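Local coordinates for protein beta-1,3-glucosyltransferase (Paecilomyces sp. J18, PDB 5JVV) that is a carbohydrate-active enzyme of the glucosyltransferase class, built around two curved beta-sheets packed face to face, at residues His59-Leu65 with Ala278-Phe284; Tyr54-Asp58 with Arg70-Leu75; Ala252-Tyr256 with Ser269-Cys273. One frame throughout, in Å; residues are numbered along the deposited sequence.

Contact 1. Residues His59-Leu65 with Ala278-Phe284; sequences HTNTLSL and ATKPEEF
The loop His-59 to Leu-65, which connects strand 53-55 to strand 70-77, docks on the C-terminal end of helix 269-279 and the 3-10 turn that follows it. One direct hydrogen bond joins them: Leu-63 N donates to Ala-278 O at 2.9 Å, with an N-H...O angle of 161°, using a carbonyl of the last helical turn. Leu-65 CD2 rests on Ala-278 CB at 3.8 Å. The Pro-281 ring is wedged into the bend of the loop, its CB 3.3 Å from Asn-61 O, and Thr-62 passes it at a slant, OG1 nearest CG and CD.

Two waters complete the seam. One, lying in the plane of the His-59 ring, sits 2.8 Å from His-59 ND1 and donates to Glu-282 OE2 at 2.6 Å; the bend of the Glu-282 chain at chi2 (60°) turns its carboxylate back toward the loop. The other is 2.7 Å from Thr-62 OG1 and donates to Thr-279 O at 2.8 Å. With a single direct bond, a proline wedge and two water bridges, this exposed docking depends on close fit and solvent as much as on polar pairing; any attraction between His-59 and Glu-282 would depend on the histidine's charge.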
loop_
_atom_site.group_PDB
_atom_site.type_symbol
_atom_site.label_atom_id
_atom_site.label_comp_id
_atom_site.label_asym_id
_atom_site.label_seq_id
_atom_site.Cartn_x
_atom_site.Cartn_y
_atom_site.Cartn_z
ATOM N N HIS A 59 -10.303 8.982 14.186
ATOM C CA HIS A 59 -11.552 8.225 14.258
ATOM C C HIS A 59 -12.446 8.756 15.372
ATOM O O HIS A 59 -13.265 8.024 15.940
ATOM C CB HIS A 59 -11.283 6.723 14.443
ATOM C CG HIS A 59 -10.411 6.393 15.618
ATOM N ND1 HIS A 59 -10.893 6.308 16.915
ATOM C CD2 HIS A 59 -9.090 6.113 15.700
ATOM C CE1 HIS A 59 -9.908 5.992 17.729
ATOM N NE2 HIS A 59 -8.797 5.866 17.019
ATOM N N THR A 60 -12.289 10.042 15.665
ATOM C CA THR A 60 -12.976 10.694 16.780
ATOM C C THR A 60 -13.908 11.815 16.329
ATOM O O THR A 60 -15.063 11.907 16.766
ATOM C CB THR A 60 -11.929 11.287 17.746
ATOM O OG1 THR A 60 -11.171 10.218 18.331
ATOM C CG2 THR A 60 -12.598 12.084 18.851
ATOM N N ASN A 61 -13.399 12.672 15.450
ATOM C CA ASN A 61 -14.090 13.914 15.123
ATOM C C ASN A 61 -15.015 13.834 13.921
ATOM O O ASN A 61 -14.708 13.177 12.926
ATOM C CB ASN A 61 -13.067 15.032 14.904
ATOM C CG ASN A 61 -12.259 15.331 16.154
ATOM O OD1 ASN A 61 -12.793 15.825 17.152
ATOM N ND2 ASN A 61 -10.968 15.041 16.104
ATOM N N THR A 62 -16.146 14.530 14.022
ATOM C CA THR A 62 -17.062 14.724 12.904
ATOM C C THR A 62 -16.574 15.956 12.153
ATOM O O THR A 62 -16.183 16.946 12.777
ATOM C CB THR A 62 -18.489 14.939 13.435
ATOM O OG1 THR A 62 -18.932 13.750 14.117
ATOM C CG2 THR A 62 -19.449 15.277 12.315
ATOM N N LEU A 63 -16.575 15.899 10.821
ATOM C CA LEU A 63 -15.930 16.929 10.015
ATOM C C LEU A 63 -16.884 17.635 9.071
ATOM O O LEU A 63 -17.904 17.079 8.652
ATOM C CB LEU A 63 -14.809 16.306 9.178
ATOM C CG LEU A 63 -13.792 15.468 9.940
ATOM C CD1 LEU A 63 -12.845 14.790 8.977
ATOM C CD2 LEU A 63 -13.025 16.365 10.916
ATOM N N SER A 64 -16.544 18.875 8.730
ATOM C CA SER A 64 -17.275 19.594 7.690
ATOM C C SER A 64 -17.070 18.937 6.332
ATOM O O SER A 64 -16.000 18.387 6.046
ATOM C CB SER A 64 -16.804 21.037 7.618
ATOM O OG SER A 64 -17.425 21.690 6.522
ATOM N N LEU A 65 -18.087 18.997 5.480
ATOM C CA LEU A 65 -17.949 18.458 4.130
ATOM C C LEU A 65 -16.951 19.269 3.303
ATOM O O LEU A 65 -16.461 18.798 2.281
ATOM C CB LEU A 65 -19.302 18.416 3.422
ATOM C CG LEU A 65 -20.425 17.622 4.085
ATOM C CD1 LEU A 65 -21.635 17.574 3.164
ATOM C CD2 LEU A 65 -19.939 16.224 4.437
ATOM N N ALA A 278 -16.671 12.073 6.380
ATOM C CA ALA A 278 -16.814 13.212 7.280
ATOM C C ALA A 278 -17.673 12.917 8.505
ATOM O O ALA A 278 -17.347 13.358 9.620
ATOM C CB ALA A 278 -17.389 14.396 6.520
ATOM N N THR A 279 -18.763 12.175 8.312
ATOM C CA THR A 279 -19.798 12.077 9.347
ATOM C C THR A 279 -19.769 10.794 10.188
ATOM O O THR A 279 -20.511 10.683 11.173
ATOM C CB THR A 279 -21.226 12.268 8.763
ATOM O OG1 THR A 279 -21.554 11.162 7.908
ATOM C CG2 THR A 279 -21.321 13.567 7.983
ATOM N N LYS A 280 -18.925 9.837 9.809
ATOM C CA LYS A 280 -18.849 8.565 10.532
ATOM C C LYS A 280 -17.446 8.256 11.065
ATOM O O LYS A 280 -16.844 7.237 10.712
ATOM C CB LYS A 280 -19.348 7.420 9.647
ATOM C CG LYS A 280 -20.783 7.592 9.173
ATOM C CD LYS A 280 -21.155 6.467 8.224
ATOM C CE LYS A 280 -22.534 6.665 7.619
ATOM N NZ LYS A 280 -23.583 6.630 8.670
ATOM N N PRO A 281 -16.926 9.118 11.954
ATOM C CA PRO A 281 -15.551 8.912 12.432
ATOM C C PRO A 281 -15.306 7.538 13.064
ATOM O O PRO A 281 -14.236 6.964 12.846
ATOM C CB PRO A 281 -15.383 10.014 13.486
ATOM C CG PRO A 281 -16.792 10.382 13.896
ATOM C CD PRO A 281 -17.569 10.270 12.616
ATOM N N GLU A 282 -16.277 7.005 13.801
ATOM C CA GLU A 282 -16.093 5.715 14.481
ATOM C C GLU A 282 -15.864 4.546 13.516
ATOM O O GLU A 282 -15.263 3.535 13.885
ATOM C CB GLU A 282 -17.278 5.424 15.410
ATOM C CG GLU A 282 -17.106 4.200 16.301
ATOM C CD GLU A 282 -15.903 4.302 17.220
ATOM O OE1 GLU A 282 -15.149 3.307 17.316
ATOM O OE2 GLU A 282 -15.716 5.371 17.848
ATOM N N GLU A 283 -16.325 4.685 12.276
ATOM C CA GLU A 283 -16.131 3.642 11.271
ATOM C C GLU A 283 -14.671 3.499 10.871
ATOM O O GLU A 283 -14.295 2.544 10.186
ATOM C CB GLU A 283 -16.981 3.926 10.030
ATOM C CG GLU A 283 -18.467 3.769 10.261
ATOM C CD GLU A 283 -19.045 2.571 9.531
ATOM O OE1 GLU A 283 -20.285 2.510 9.389
ATOM O OE2 GLU A 283 -18.263 1.691 9.100
ATOM N N PHE A 284 -13.835 4.431 11.321
ATOM C CA PHE A 284 -12.427 4.433 10.904
ATOM C C PHE A 284 -11.459 3.983 11.979
ATOM O O PHE A 284 -10.236 4.115 11.836
ATOM C CB PHE A 284 -12.068 5.807 10.324
ATOM C CG PHE A 284 -12.864 6.119 9.100
ATOM C CD1 PHE A 284 -12.481 5.595 7.877
ATOM C CD2 PHE A 284 -14.053 6.827 9.191
ATOM C CE1 PHE A 284 -13.234 5.826 6.730
ATOM C CE2 PHE A 284 -14.816 7.059 8.067
ATOM C CZ PHE A 284 -14.409 6.554 6.829
HETATM O O HOH W 1 -13.211 6.028 18.387
HETATM O O HOH W 2 -21.129 12.356 13.298
#

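Contact 2. Residues Tyr54-Asp58 with Arg70-Leu75; sequences YLGVD and RKSVRL
Asp-58 meets Arg-70 and Lys-71 where strand 53-55 has run out into a loop that passes strand 70-77 in nearly the opposite direction. Asp-58 N donates to Lys-71 O at 3.0 Å, the one direct backbone bond between the two segments. The Asp-58 carbonyl oxygen is taken by Arg-70 NH1 at 2.8 Å, which approaches from above the carbonyl plane; the bend of the arginine at chi3 (-65°) brings the NH1 edge of the guanidinium back to this oxygen. The same NH1 forms a long salt bridge with Asp-58 OD1, at 3.4 Å. That oxygen lies at the guanidinium edge, in its plane, but the carboxylate stands almost perpendicular (87°), so the two groups are not paired side by side.

Asp-58 OD1 also accepts from Thr-60 N, closing an Asx turn. OD2 accepts from Asn-61 ND2 and from two waters: one donates to Asp-58 OD2 at 2.7 Å and accepts from Lys-71 N at 2.9 Å, while the second links OD2 to Lys-71 NZ, whose salt-bridge partner is Glu-42. Arg-70 NH2 is held by Val-277 O. A third water donates to Gly-56 O at 2.8 Å and to Ser-72 OG at 2.9 Å; that hydroxyl is also bonded to Thr-245 O. Beyond it, Leu-55 CD2 and Leu-75 CD2 meet tip to tip at 3.9 Å. The contact thus bridges the two sheets of the fold, with Leu-55, Val-73 and Leu-75 packing between them. The buried carboxylate, with several donors and two basic side chains around it, is probably stabilised in its charged form.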
loop_
_atom_site.group_PDB
_atom_site.type_symbol
_atom_site.label_atom_id
_atom_site.label_comp_id
_atom_site.label_asym_id
_atom_site.label_seq_id
_atom_site.Cartn_x
_atom_site.Cartn_y
_atom_site.Cartn_z
ATOM N N TYR A 54 2.243 1.893 14.842
ATOM C CA TYR A 54 0.853 2.160 14.507
ATOM C C TYR A 54 0.775 3.453 13.699
ATOM O O TYR A 54 1.291 4.493 14.130
ATOM C CB TYR A 54 0.041 2.293 15.806
ATOM C CG TYR A 54 -1.385 2.805 15.667
ATOM C CD1 TYR A 54 -2.465 1.925 15.708
ATOM C CD2 TYR A 54 -1.655 4.163 15.541
ATOM C CE1 TYR A 54 -3.767 2.380 15.594
ATOM C CE2 TYR A 54 -2.957 4.629 15.429
ATOM C CZ TYR A 54 -4.010 3.729 15.458
ATOM O OH TYR A 54 -5.310 4.181 15.345
ATOM N N LEU A 55 0.149 3.377 12.528
ATOM C CA LEU A 55 -0.176 4.559 11.720
ATOM C C LEU A 55 -1.680 4.548 11.480
ATOM O O LEU A 55 -2.181 3.729 10.716
ATOM C CB LEU A 55 0.544 4.520 10.373
ATOM C CG LEU A 55 2.025 4.147 10.332
ATOM C CD1 LEU A 55 2.466 3.991 8.881
ATOM C CD2 LEU A 55 2.874 5.198 11.072
ATOM N N GLY A 56 -2.395 5.455 12.128
ATOM C CA GLY A 56 -3.843 5.466 12.063
ATOM C C GLY A 56 -4.391 6.796 11.596
ATOM O O GLY A 56 -3.648 7.650 11.099
ATOM N N VAL A 57 -5.693 6.967 11.759
ATOM C CA VAL A 57 -6.376 8.172 11.300
ATOM C C VAL A 57 -7.236 8.738 12.424
ATOM O O VAL A 57 -7.424 8.105 13.463
ATOM C CB VAL A 57 -7.255 7.891 10.052
ATOM C CG1 VAL A 57 -6.422 7.268 8.931
ATOM C CG2 VAL A 57 -8.446 6.990 10.405
ATOM N N ASP A 58 -7.763 9.941 12.227
ATOM C CA ASP A 58 -8.699 10.522 13.176
ATOM C C ASP A 58 -9.993 9.707 13.116
ATOM O O ASP A 58 -10.683 9.716 12.103
ATOM C CB ASP A 58 -8.957 11.980 12.760
ATOM C CG ASP A 58 -9.970 12.695 13.638
ATOM O OD1 ASP A 58 -10.786 12.051 14.329
ATOM O OD2 ASP A 58 -9.971 13.946 13.606
ATOM N N ARG A 70 -10.134 14.075 6.481
ATOM C CA ARG A 70 -9.917 13.376 7.743
ATOM C C ARG A 70 -8.422 13.156 7.928
ATOM O O ARG A 70 -7.726 12.768 6.988
ATOM C CB ARG A 70 -10.667 12.037 7.729
ATOM C CG ARG A 70 -10.525 11.230 9.011
ATOM C CD ARG A 70 -11.629 10.160 9.163
ATOM N NE ARG A 70 -12.962 10.753 9.310
ATOM C CZ ARG A 70 -13.400 11.412 10.386
ATOM N NH1 ARG A 70 -12.625 11.584 11.455
ATOM N NH2 ARG A 70 -14.633 11.912 10.392
ATOM N N LYS A 71 -7.920 13.411 9.136
ATOM C CA LYS A 71 -6.477 13.354 9.373
ATOM C C LYS A 71 -5.882 11.968 9.244
ATOM O O LYS A 71 -6.451 10.973 9.696
ATOM C CB LYS A 71 -6.130 13.935 10.741
ATOM C CG LYS A 71 -6.274 15.443 10.780
ATOM C CD LYS A 71 -6.274 15.932 12.207
ATOM C CE LYS A 71 -6.392 17.435 12.252
ATOM N NZ LYS A 71 -6.478 17.901 13.671
ATOM N N SER A 72 -4.703 11.927 8.641
ATOM C CA SER A 72 -4.003 10.686 8.377
ATOM C C SER A 72 -2.532 11.041 8.204
ATOM O O SER A 72 -2.134 12.203 8.395
ATOM C CB SER A 72 -4.570 10.031 7.110
ATOM O OG SER A 72 -4.031 8.729 6.891
ATOM N N VAL A 73 -1.729 10.047 7.852
ATOM C CA VAL A 73 -0.313 10.266 7.581
ATOM C C VAL A 73 0.134 9.560 6.303
ATOM O O VAL A 73 -0.508 8.603 5.819
ATOM C CB VAL A 73 0.586 9.826 8.761
ATOM C CG1 VAL A 73 0.322 10.701 9.989
ATOM C CG2 VAL A 73 0.383 8.335 9.083
ATOM N N ARG A 74 1.229 10.063 5.742
ATOM C CA ARG A 74 1.830 9.488 4.556
ATOM C C ARG A 74 3.333 9.537 4.782
ATOM O O ARG A 74 3.935 10.618 4.849
ATOM C CB ARG A 74 1.405 10.266 3.296
ATOM C CG ARG A 74 2.232 9.951 2.064
ATOM C CD ARG A 74 1.574 10.459 0.782
ATOM N NE ARG A 74 2.543 10.571 -0.313
ATOM C CZ ARG A 74 2.224 10.638 -1.605
ATOM N NH1 ARG A 74 0.961 10.554 -1.987
ATOM N NH2 ARG A 74 3.179 10.762 -2.518
ATOM N N LEU A 75 3.924 8.361 4.958
ATOM C CA LEU A 75 5.343 8.230 5.265
ATOM C C LEU A 75 6.104 7.849 4.000
ATOM O O LEU A 75 5.720 6.913 3.311
ATOM C CB LEU A 75 5.545 7.154 6.331
ATOM C CG LEU A 75 5.343 7.585 7.786
ATOM C CD1 LEU A 75 3.921 8.063 8.034
ATOM C CD2 LEU A 75 5.706 6.452 8.746
HETATM O O HOH W 3 -2.800 6.755 8.606
HETATM O O HOH W 4 -9.653 14.726 10.998
HETATM O O HOH W 5 -9.193 16.938 13.892
#

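Contact 3. Residues Ala252-Tyr256 with Ser269-Cys273; sequences AGSVY and SLASC
Tyr-256 lays one face of its ring over Cys-273, and this aromatic packing dominates the contact. Cys-273 CA stands 3.6 Å from the centroid of the Tyr-256 ring and only 8° off its normal, a CH-pi contact over the centre of the face. The sulfur is placed differently: Cys-273 SG lies 4.4 Å from the same Tyr-256 centroid and 43° off the normal, making an oblique sulfur-aromatic contact. Ser-272 CB adds a touch at the far part of the ring, 3.7 Å from Tyr-256 CE1.

A single hydrogen bond supplies the polar part. Ser-269 OG donates to Gly-253 O at 2.7 Å, in the carbonyl plane; chi1 of 65° swings the hydroxyl toward the neighbouring helix. Leu-270 N is also near this oxygen but is not aligned to bond to it.

Close packing at the glycine is the third element. Having no side chain, Gly-253 lets its CA come within 3.9 Å of Leu-270 CD1.

The intervening loop is secured too, with Tyr-256 OH bonded to Pro-263 O and Ser-272 OG to Lys-266 N. In the fold, the contact joins the C-terminal end of the short helix 249-255, where hydrogen bonding is weak, to the first turns of helix 269-279. The Cys-248–Cys-273 disulfide ties this second helix to the chain between strand 240-247 and helix 249-255.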
loop_
_atom_site.group_PDB
_atom_site.type_symbol
_atom_site.label_atom_id
_atom_site.label_comp_id
_atom_site.label_asym_id
_atom_site.label_seq_id
_atom_site.Cartn_x
_atom_site.Cartn_y
_atom_site.Cartn_z
ATOM N N ALA A 252 -10.900 5.854 -4.946
ATOM C CA ALA A 252 -11.930 5.468 -3.983
ATOM C C ALA A 252 -13.226 6.259 -4.170
ATOM O O ALA A 252 -14.319 5.692 -4.076
ATOM C CB ALA A 252 -11.425 5.618 -2.536
ATOM N N GLY A 253 -13.088 7.564 -4.418
ATOM C CA GLY A 253 -14.227 8.454 -4.592
ATOM C C GLY A 253 -15.029 8.222 -5.863
ATOM O O GLY A 253 -16.238 8.426 -5.882
ATOM N N SER A 254 -14.365 7.782 -6.924
ATOM C CA SER A 254 -15.050 7.607 -8.201
ATOM C C SER A 254 -15.802 6.278 -8.294
ATOM O O SER A 254 -16.828 6.196 -8.971
ATOM C CB SER A 254 -14.071 7.761 -9.366
ATOM O OG SER A 254 -13.086 6.754 -9.327
ATOM N N VAL A 255 -15.306 5.242 -7.619
ATOM C CA VAL A 255 -15.954 3.921 -7.665
ATOM C C VAL A 255 -16.813 3.638 -6.431
ATOM O O VAL A 255 -17.490 2.609 -6.350
ATOM C CB VAL A 255 -14.936 2.779 -7.904
ATOM C CG1 VAL A 255 -14.162 3.028 -9.210
ATOM C CG2 VAL A 255 -13.976 2.638 -6.709
ATOM N N TYR A 256 -16.801 4.568 -5.483
ATOM C CA TYR A 256 -17.588 4.456 -4.257
ATOM C C TYR A 256 -19.055 4.169 -4.573
ATOM O O TYR A 256 -19.680 4.878 -5.369
ATOM C CB TYR A 256 -17.482 5.772 -3.470
ATOM C CG TYR A 256 -18.230 5.799 -2.149
ATOM C CD1 TYR A 256 -19.575 6.132 -2.101
ATOM C CD2 TYR A 256 -17.580 5.531 -0.949
ATOM C CE1 TYR A 256 -20.265 6.168 -0.905
ATOM C CE2 TYR A 256 -18.266 5.574 0.261
ATOM C CZ TYR A 256 -19.601 5.902 0.268
ATOM O OH TYR A 256 -20.319 5.947 1.441
ATOM N N SER A 269 -20.907 9.901 -6.538
ATOM C CA SER A 269 -20.198 8.988 -5.648
ATOM C C SER A 269 -19.143 9.699 -4.810
ATOM O O SER A 269 -18.971 9.377 -3.637
ATOM C CB SER A 269 -19.569 7.835 -6.417
ATOM O OG SER A 269 -18.570 8.308 -7.283
ATOM N N LEU A 270 -18.447 10.671 -5.396
ATOM C CA LEU A 270 -17.405 11.378 -4.656
ATOM C C LEU A 270 -18.015 12.129 -3.478
ATOM O O LEU A 270 -17.523 12.051 -2.349
ATOM C CB LEU A 270 -16.629 12.326 -5.574
ATOM C CG LEU A 270 -15.571 13.195 -4.879
ATOM C CD1 LEU A 270 -14.418 12.339 -4.349
ATOM C CD2 LEU A 270 -15.037 14.250 -5.831
ATOM N N ALA A 271 -19.109 12.843 -3.726
ATOM C CA ALA A 271 -19.787 13.552 -2.644
ATOM C C ALA A 271 -20.345 12.614 -1.569
ATOM O O ALA A 271 -20.328 12.942 -0.382
ATOM C CB ALA A 271 -20.886 14.447 -3.196
ATOM N N SER A 272 -20.850 11.457 -1.988
ATOM C CA SER A 272 -21.334 10.457 -1.029
ATOM C C SER A 272 -20.196 9.904 -0.198
ATOM O O SER A 272 -20.351 9.665 1.006
ATOM C CB SER A 272 -22.070 9.328 -1.748
ATOM O OG SER A 272 -23.213 9.840 -2.421
ATOM N N CYS A 273 -19.050 9.700 -0.838
ATOM C CA CYS A 273 -17.858 9.234 -0.143
ATOM C C CYS A 273 -17.439 10.238 0.937
ATOM O O CYS A 273 -17.141 9.861 2.076
ATOM C CB CYS A 273 -16.730 9.042 -1.154
ATOM S SG CYS A 273 -15.251 8.287 -0.433
#

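How the contacts relate
Contacts 1 and 2 are continuous, with centres 13 Å apart: the chain leaves contact 2 at Asp-58 and enters contact 1 at His-59. Arg-70 joins them in space, since Asn-61 O of contact 1 lies 2.8 Å from Arg-70 NH2, probably hydrogen-bonded, and Leu-63 CD1 packs 3.5 Å from Arg-70 CA. Contact 3 uses the beginning of helix 269-279 and contact 1 its end; their centres are 16 Å apart, their nearest atoms about 5 Å. Contact 2 is about 20 Å from contact 3 between centres and lies nearest the centre of the chain, about 13 Å away; contacts 1 and 3 sit further out, at about 23 and 20 Å.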